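PKS_KS domain-containing protein (PDB 6SMO) probably acts as a beta-ketoacyl-ACP synthase (ketosynthase) of the thiolase-like superfamily, and holds a polyketide-like pentaoxo-dodecanal chain in its pocket. Local coordinates at residues D300-A309 with Q338-F349. Sequence-based numbering, arbitrary orientation.
Sequences DLPADGMAMA and QNDINESNAIKF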
# COMPACT_ATOMS: atom_id res chain seq x y z
N ASP B 300 -1.04 16.26 2.38
CA ASP B 300 -2.03 17.25 2.90
C ASP B 300 -3.45 16.72 2.70
O ASP B 300 -3.70 16.03 1.68
CB ASP B 300 -1.86 18.61 2.23
CG ASP B 300 -0.53 19.29 2.52
OD1 ASP B 300 0.06 19.01 3.59
OD2 ASP B 300 -0.09 20.10 1.68
N LEU B 301 -4.35 17.04 3.64
CA LEU B 301 -5.80 16.69 3.61
C LEU B 301 -6.62 17.97 3.59
O LEU B 301 -6.32 18.92 4.32
CB LEU B 301 -6.13 15.84 4.84
CG LEU B 301 -5.48 14.46 4.88
CD1 LEU B 301 -5.43 13.92 6.31
CD2 LEU B 301 -6.22 13.48 3.98
N PRO B 302 -7.70 18.06 2.77
CA PRO B 302 -8.51 19.27 2.68
C PRO B 302 -9.45 19.43 3.89
O PRO B 302 -9.79 18.44 4.51
CB PRO B 302 -9.31 19.06 1.39
CG PRO B 302 -9.47 17.55 1.30
CD PRO B 302 -8.18 16.99 1.88
N ALA B 303 -9.86 20.67 4.17
CA ALA B 303 -10.65 21.07 5.37
C ALA B 303 -12.09 20.56 5.25
O ALA B 303 -12.60 20.01 6.24
CB ALA B 303 -10.61 22.57 5.53
N ASP B 304 -12.72 20.74 4.08
CA ASP B 304 -14.15 20.42 3.82
C ASP B 304 -14.40 18.92 4.09
O ASP B 304 -15.45 18.61 4.68
CB ASP B 304 -14.58 20.83 2.41
CG ASP B 304 -13.78 20.19 1.28
OD1 ASP B 304 -12.73 19.58 1.58
OD2 ASP B 304 -14.20 20.31 0.12
N GLY B 305 -13.49 18.05 3.65
CA GLY B 305 -13.56 16.59 3.86
C GLY B 305 -14.70 15.95 3.10
O GLY B 305 -15.43 15.14 3.70
N MET B 306 -14.85 16.30 1.81
CA MET B 306 -15.93 15.80 0.92
C MET B 306 -15.64 14.35 0.50
O MET B 306 -16.60 13.56 0.44
CB MET B 306 -16.06 16.67 -0.34
CG MET B 306 -16.56 18.08 -0.05
SD MET B 306 -18.31 18.12 0.40
CE MET B 306 -18.59 19.90 0.46
N ALA B 307 -14.37 14.03 0.22
CA ALA B 307 -13.91 12.70 -0.22
C ALA B 307 -14.21 11.66 0.87
O ALA B 307 -14.82 10.62 0.54
CB ALA B 307 -12.44 12.74 -0.55
N MET B 308 -13.79 11.93 2.11
CA MET B 308 -14.00 11.05 3.29
C MET B 308 -15.51 10.86 3.52
O MET B 308 -15.91 9.73 3.84
CB MET B 308 -13.35 11.65 4.55
CG MET B 308 -13.65 10.87 5.83
SD MET B 308 -13.19 9.12 5.73
CE MET B 308 -11.57 9.16 6.49
N ALA B 309 -16.30 11.93 3.36
CA ALA B 309 -17.77 11.93 3.51
C ALA B 309 -18.41 10.99 2.48
O ALA B 309 -19.37 10.29 2.84
CB ALA B 309 -18.31 13.34 3.38
N GLN B 338 -4.53 19.02 10.10
CA GLN B 338 -5.33 18.88 8.85
C GLN B 338 -6.23 17.63 8.90
O GLN B 338 -7.31 17.69 8.29
CB GLN B 338 -4.39 18.81 7.64
CG GLN B 338 -3.61 20.10 7.41
CD GLN B 338 -2.89 20.11 6.08
OE1 GLN B 338 -1.66 20.16 6.03
NE2 GLN B 338 -3.65 20.05 5.00
N ASN B 339 -5.81 16.57 9.58
CA ASN B 339 -6.54 15.27 9.63
C ASN B 339 -7.80 15.39 10.49
O ASN B 339 -8.87 14.94 10.03
CB ASN B 339 -5.67 14.13 10.16
CG ASN B 339 -6.41 12.81 10.23
OD1 ASN B 339 -6.82 12.37 11.31
ND2 ASN B 339 -6.61 12.17 9.09
N ASP B 340 -7.68 15.97 11.69
CA ASP B 340 -8.75 15.99 12.72
C ASP B 340 -9.89 16.91 12.27
O ASP B 340 -11.06 16.57 12.54
CB ASP B 340 -8.20 16.41 14.08
CG ASP B 340 -7.20 15.43 14.68
OD1 ASP B 340 -6.81 14.48 13.96
OD2 ASP B 340 -6.82 15.62 15.85
N ILE B 341 -9.57 18.03 11.61
CA ILE B 341 -10.57 18.99 11.04
C ILE B 341 -11.26 18.32 9.84
O ILE B 341 -12.48 18.51 9.69
CB ILE B 341 -9.92 20.34 10.67
CG1 ILE B 341 -10.98 21.40 10.34
CG2 ILE B 341 -8.91 20.20 9.54
CD1 ILE B 341 -10.46 22.82 10.39
N ASN B 342 -10.51 17.54 9.05
CA ASN B 342 -10.99 16.83 7.83
C ASN B 342 -12.09 15.83 8.22
O ASN B 342 -13.13 15.81 7.54
CB ASN B 342 -9.84 16.15 7.08
CG ASN B 342 -10.29 15.31 5.91
OD1 ASN B 342 -10.72 14.17 6.09
ND2 ASN B 342 -10.18 15.84 4.71
N GLU B 343 -11.84 15.04 9.27
CA GLU B 343 -12.76 13.96 9.74
C GLU B 343 -14.00 14.56 10.40
O GLU B 343 -15.10 14.03 10.16
CB GLU B 343 -12.03 13.02 10.71
CG GLU B 343 -11.03 12.11 10.04
CD GLU B 343 -10.50 11.01 10.93
OE1 GLU B 343 -9.77 11.33 11.89
OE2 GLU B 343 -10.83 9.83 10.68
N SER B 344 -13.83 15.61 11.20
CA SER B 344 -14.92 16.32 11.92
C SER B 344 -15.94 16.87 10.91
O SER B 344 -17.15 16.62 11.10
CB SER B 344 -14.38 17.42 12.80
OG SER B 344 -13.54 16.88 13.81
N ASN B 345 -15.45 17.56 9.87
CA ASN B 345 -16.29 18.17 8.80
C ASN B 345 -16.90 17.06 7.92
O ASN B 345 -18.01 17.28 7.41
CB ASN B 345 -15.49 19.17 7.96
CG ASN B 345 -15.15 20.44 8.71
OD1 ASN B 345 -15.92 20.89 9.56
ND2 ASN B 345 -14.01 21.03 8.40
N ALA B 346 -16.20 15.93 7.76
CA ALA B 346 -16.66 14.76 6.99
C ALA B 346 -17.88 14.13 7.67
O ALA B 346 -18.88 13.87 6.96
CB ALA B 346 -15.54 13.75 6.83
N ILE B 347 -17.81 13.92 8.99
CA ILE B 347 -18.91 13.35 9.83
C ILE B 347 -20.09 14.34 9.83
O ILE B 347 -21.25 13.88 9.78
CB ILE B 347 -18.42 13.03 11.25
CG1 ILE B 347 -17.36 11.92 11.24
CG2 ILE B 347 -19.57 12.68 12.18
CD1 ILE B 347 -16.49 11.88 12.47
N LYS B 348 -19.80 15.65 9.89
CA LYS B 348 -20.80 16.75 9.87
C LYS B 348 -21.57 16.75 8.54
O LYS B 348 -22.75 17.13 8.56
CB LYS B 348 -20.14 18.11 10.08
CG LYS B 348 -19.93 18.51 11.53
CD LYS B 348 -19.35 19.90 11.69
CE LYS B 348 -19.43 20.43 13.10
NZ LYS B 348 -19.04 21.86 13.17
N PHE B 349 -20.93 16.35 7.44
CA PHE B 349 -21.52 16.38 6.07
C PHE B 349 -22.50 15.22 5.89
O PHE B 349 -23.59 15.45 5.33
CB PHE B 349 -20.43 16.35 5.00
CG PHE B 349 -20.92 16.77 3.63
CD1 PHE B 349 -21.06 18.12 3.32
CD2 PHE B 349 -21.25 15.83 2.67
CE1 PHE B 349 -21.52 18.51 2.07
CE2 PHE B 349 -21.70 16.22 1.42
CZ PHE B 349 -21.84 17.56 1.12
O HOH W 1 -11.33 14.20 2.50
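Asn342, on helix 337-350, reaches across to the loop that leads into helix 306-319. Its CB lies 3.4 Å from Pro302 O, and CG stands anti to the backbone N (chi1 174°), which carries the amide across to that loop. From CG the side chain forks. ND2 gives a nearly straight hydrogen bond of 2.6 Å to Pro302 O, lying in both the carbonyl plane and its own amide plane; the same nitrogen passes beside Gly305 CA and donates to a water that also accepts, weakly, from Met308 N. OD1 faces Met308, 4.0 Å from Met308 CB. Two acceptors thus hold this buried amide nitrogen and fix the rotation of the group.

One turn on, Asn345 ND2 bonds Ala303 O at 2.8 Å. Here the line is again straight (169°), but the donor sits above the carbonyl plane while the oxygen stays in the amide plane. The two asparagines therefore grip successive carbonyls just ahead of the helix start.

At Gly305, the N-cap residue with positive phi, the backbones run close together, 4.7 Å from Gly305 CA to Asn342 CA, and Gly305 O rests on Ala346 CB. Beyond it, Met308 CG and Ala309 CB pack against Ala346, and Met306 lays SD over one face of the Phe349 ring, 3.8 Å from the centroid, a Met-aromatic contact at the exposed end. Toward the protein interior, Met308 also touches Leu424 and Val434 of the central sheet, and Glu343 is fastened to the backbone of His332.

The contact packs together the helices that precede and follow strand 326-330 in the C-terminal half of the thiolase-like ketosynthase fold, with the Leu301 side chain about 8 Å from the bound polyketone.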